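Local atomic coordinates of nitrate reductase (Ulva prolifera, PDB entry 5YLY), a protein that catalyses, as nitrate reductase, the NADH-dependent reduction of nitrate to nitrite in nitrate assimilation, this FAD-binding cytochrome b5 reductase domain probably taking in the electrons from NADH. Residues F253-G258 with M281-G286. Sequence-based numbering, arbitrary orientation.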
ATOM      1  N   PHE A 253     -15.057 -10.692   2.506  1.00 30.97           N
ATOM      2  CA  PHE A 253     -16.373 -10.914   1.893  1.00 31.88           C
ATOM      3  C   PHE A 253     -16.274 -12.030   0.846  1.00 35.76           C
ATOM      4  O   PHE A 253     -15.263 -12.128   0.135  1.00 34.09           O
ATOM      5  CB  PHE A 253     -16.847  -9.643   1.146  1.00 31.69           C
ATOM      6  CG  PHE A 253     -17.100  -8.413   1.983  1.00 31.59           C
ATOM      7  CD1 PHE A 253     -18.079  -8.413   2.975  1.00 34.95           C
ATOM      8  CD2 PHE A 253     -16.406  -7.236   1.739  1.00 30.73           C
ATOM      9  CE1 PHE A 253     -18.335  -7.263   3.725  1.00 33.76           C
ATOM     10  CE2 PHE A 253     -16.678  -6.077   2.477  1.00 32.70           C
ATOM     11  CZ  PHE A 253     -17.642  -6.102   3.467  1.00 31.59           C
ATOM     12  N   ARG A 254     -17.348 -12.825   0.694  1.00 36.55           N
ATOM     13  CA  ARG A 254     -17.418 -13.814  -0.381  1.00 38.54           C
ATOM     14  C   ARG A 254     -17.783 -13.029  -1.641  1.00 43.09           C
ATOM     15  O   ARG A 254     -18.308 -11.916  -1.529  1.00 42.20           O
ATOM     16  CB  ARG A 254     -18.511 -14.856  -0.096  1.00 42.21           C
ATOM     17  CG  ARG A 254     -18.140 -15.820   1.024  1.00 48.05           C
ATOM     18  CD  ARG A 254     -18.955 -17.104   1.008  1.00 57.30           C
ATOM     19  NE  ARG A 254     -18.540 -18.062  -0.020  1.00 64.00           N
ATOM     20  CZ  ARG A 254     -17.538 -18.931   0.095  1.00 82.00           C
ATOM     21  NH1 ARG A 254     -17.246 -19.751  -0.907  1.00 74.59           N
ATOM     22  NH2 ARG A 254     -16.811 -18.973   1.202  1.00 64.89           N
ATOM     23  N   TYR A 255     -17.512 -13.576  -2.828  1.00 42.00           N
ATOM     24  CA  TYR A 255     -17.900 -12.878  -4.052  1.00 42.61           C
ATOM     25  C   TYR A 255     -19.436 -12.827  -4.238  1.00 47.06           C
ATOM     26  O   TYR A 255     -20.143 -13.802  -4.006  1.00 45.91           O
ATOM     27  CB  TYR A 255     -17.238 -13.482  -5.313  1.00 45.61           C
ATOM     28  CG  TYR A 255     -17.782 -12.882  -6.596  1.00 47.87           C
ATOM     29  CD1 TYR A 255     -17.470 -11.574  -6.962  1.00 48.99           C
ATOM     30  CD2 TYR A 255     -18.710 -13.574  -7.375  1.00 51.13           C
ATOM     31  CE1 TYR A 255     -18.027 -10.988  -8.101  1.00 51.32           C
ATOM     32  CE2 TYR A 255     -19.278 -12.994  -8.510  1.00 52.68           C
ATOM     33  CZ  TYR A 255     -18.926 -11.704  -8.874  1.00 61.37           C
ATOM     34  OH  TYR A 255     -19.476 -11.127  -9.993  1.00 63.75           O
ATOM     35  N   GLU A 256     -19.910 -11.673  -4.684  1.00 44.38           N
ATOM     36  CA  GLU A 256     -21.270 -11.333  -5.093  1.00 44.95           C
ATOM     37  C   GLU A 256     -21.047 -10.227  -6.129  1.00 46.50           C
ATOM     38  O   GLU A 256     -20.070  -9.488  -5.974  1.00 43.83           O
ATOM     39  CB  GLU A 256     -22.065 -10.725  -3.915  1.00 46.08           C
ATOM     40  CG  GLU A 256     -22.772 -11.720  -3.010  1.00 60.86           C
ATOM     41  CD  GLU A 256     -23.330 -11.083  -1.749  1.00 80.11           C
ATOM     42  OE1 GLU A 256     -24.003 -10.032  -1.854  1.00 78.16           O
ATOM     43  OE2 GLU A 256     -23.077 -11.627  -0.650  1.00 75.82           O
ATOM     44  N   PRO A 257     -21.954  -9.985  -7.109  1.00 45.12           N
ATOM     45  CA  PRO A 257     -21.741  -8.845  -8.026  1.00 43.78           C
ATOM     46  C   PRO A 257     -21.598  -7.555  -7.205  1.00 43.96           C
ATOM     47  O   PRO A 257     -22.352  -7.332  -6.266  1.00 43.54           O
ATOM     48  CB  PRO A 257     -23.017  -8.835  -8.885  1.00 47.89           C
ATOM     49  CG  PRO A 257     -23.512 -10.264  -8.841  1.00 54.60           C
ATOM     50  CD  PRO A 257     -23.190 -10.731  -7.445  1.00 49.32           C
ATOM     51  N   GLY A 258     -20.573  -6.779  -7.494  1.00 38.63           N
ATOM     52  CA  GLY A 258     -20.328  -5.550  -6.755  1.00 36.22           C
ATOM     53  C   GLY A 258     -19.197  -5.682  -5.749  1.00 38.13           C
ATOM     54  O   GLY A 258     -18.850  -4.695  -5.113  1.00 36.74           O
ATOM     55  N   MET A 281     -13.677 -18.687  -3.022  1.00 45.23           N
ATOM     56  CA  MET A 281     -14.713 -17.786  -2.489  1.00 42.39           C
ATOM     57  C   MET A 281     -15.560 -17.111  -3.580  1.00 47.87           C
ATOM     58  O   MET A 281     -16.396 -16.247  -3.268  1.00 47.20           O
ATOM     59  CB  MET A 281     -14.110 -16.761  -1.533  1.00 41.27           C
ATOM     60  CG  MET A 281     -13.697 -17.374  -0.224  1.00 43.79           C
ATOM     61  SD  MET A 281     -12.808 -16.177   0.798  1.00 42.70           S
ATOM     62  CE  MET A 281     -14.182 -15.241   1.473  1.00 37.83           C
ATOM     63  N   GLY A 282     -15.331 -17.505  -4.837  1.00 46.01           N
ATOM     64  CA  GLY A 282     -16.070 -17.007  -5.995  1.00 46.59           C
ATOM     65  C   GLY A 282     -15.390 -15.957  -6.854  1.00 48.09           C
ATOM     66  O   GLY A 282     -15.978 -15.505  -7.836  1.00 48.14           O
ATOM     67  N   PHE A 283     -14.184 -15.518  -6.481  1.00 42.25           N
ATOM     68  CA  PHE A 283     -13.472 -14.500  -7.248  1.00 40.05           C
ATOM     69  C   PHE A 283     -12.790 -15.077  -8.490  1.00 49.87           C
ATOM     70  O   PHE A 283     -12.636 -16.292  -8.611  1.00 50.29           O
ATOM     71  CB  PHE A 283     -12.502 -13.696  -6.354  1.00 38.03           C
ATOM     72  CG  PHE A 283     -13.240 -12.937  -5.276  1.00 36.38           C
ATOM     73  CD1 PHE A 283     -13.767 -11.674  -5.527  1.00 36.98           C
ATOM     74  CD2 PHE A 283     -13.413 -13.488  -4.008  1.00 36.97           C
ATOM     75  CE1 PHE A 283     -14.467 -10.978  -4.537  1.00 36.26           C
ATOM     76  CE2 PHE A 283     -14.099 -12.789  -3.015  1.00 38.00           C
ATOM     77  CZ  PHE A 283     -14.629 -11.536  -3.289  1.00 34.99           C
ATOM     78  N   GLU A 284     -12.428 -14.194  -9.433  1.00 50.30           N
ATOM     79  CA  GLU A 284     -11.814 -14.545 -10.711  1.00 52.88           C
ATOM     80  C   GLU A 284     -10.565 -13.679 -10.921  1.00 57.28           C
ATOM     81  O   GLU A 284     -10.672 -12.454 -11.011  1.00 56.11           O
ATOM     82  CB  GLU A 284     -12.842 -14.304 -11.828  1.00 55.32           C
ATOM     83  CG  GLU A 284     -12.544 -14.982 -13.150  1.00 67.03           C
ATOM     84  CD  GLU A 284     -13.530 -14.648 -14.257  1.00 91.11           C
ATOM     85  OE1 GLU A 284     -14.607 -14.081 -13.957  1.00 80.13           O
ATOM     86  OE2 GLU A 284     -13.203 -14.916 -15.436  1.00 90.23           O
ATOM     87  N   LYS A 285      -9.386 -14.324 -10.992  1.00 55.79           N
ATOM     88  CA  LYS A 285      -8.100 -13.657 -11.203  1.00 55.27           C
ATOM     89  C   LYS A 285      -8.121 -12.762 -12.448  1.00 59.03           C
ATOM     90  O   LYS A 285      -8.532 -13.209 -13.515  1.00 58.67           O
ATOM     91  CB  LYS A 285      -6.950 -14.677 -11.287  1.00 60.54           C
ATOM     92  CG  LYS A 285      -5.578 -14.022 -11.102  1.00 75.52           C
ATOM     93  CD  LYS A 285      -4.426 -14.899 -11.537  1.00 90.48           C
ATOM     94  CE  LYS A 285      -3.135 -14.114 -11.521  1.00104.36           C
ATOM     95  NZ  LYS A 285      -2.013 -14.866 -12.141  1.00115.56           N
ATOM     96  N   GLY A 286      -7.739 -11.499 -12.264  1.00 54.83           N
ATOM     97  CA  GLY A 286      -7.674 -10.494 -13.319  1.00 54.52           C
ATOM     98  C   GLY A 286      -8.969  -9.784 -13.638  1.00 59.20           C
ATOM     99  O   GLY A 286      -8.953  -8.801 -14.383  1.00 60.50           O
TER
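Y255 and F283 form the tightly packed part of this contact. CB of Y255 sits almost centrally over one face of the F283 ring, 3.7 Å from its centroid and almost on the ring normal, which identifies a CH-pi contact. Y255 turns its own ring edge toward that same face in an offset edge-to-face pair, the planes at 71°, because chi1 (172°) sets CG opposite the backbone N, beside the carbonyl carbon. At the rim of the F283 ring, CE2 approaches F253 O at 3.4 Å, near the ring plane; that carbonyl also accepts a hydrogen bond from N166. Cutting F283 back to an alanine is likely to open a gap beneath Y255 CB and leave the tyrosine ring without its aromatic partner. One hydrogen bond joins the two backbones: Y255 N donates to M281 O at 2.9 Å, nearly straight at 168°. The next residue, G282, has positive phi and ends helix 267-280 in a Schellman motif; a side chain there would collide with Y255 CB.

The solvent side is the exposed R254 guanidinium, offset over buried M281 without hydrogen-bonding to it: NH1 lies 3.6 Å from M281 CA, while NH2 makes its salt bridge to E249. M281 bends at chi3, setting its methyl CE 3.6 Å from F253 O and beside R254 CG. F283 also packs on T259, S261, S289 and N166, placing the contact at the N-terminal ends of parallel strands, as in the Rossmann-like NAD-binding domain of the ferredoxin reductase family.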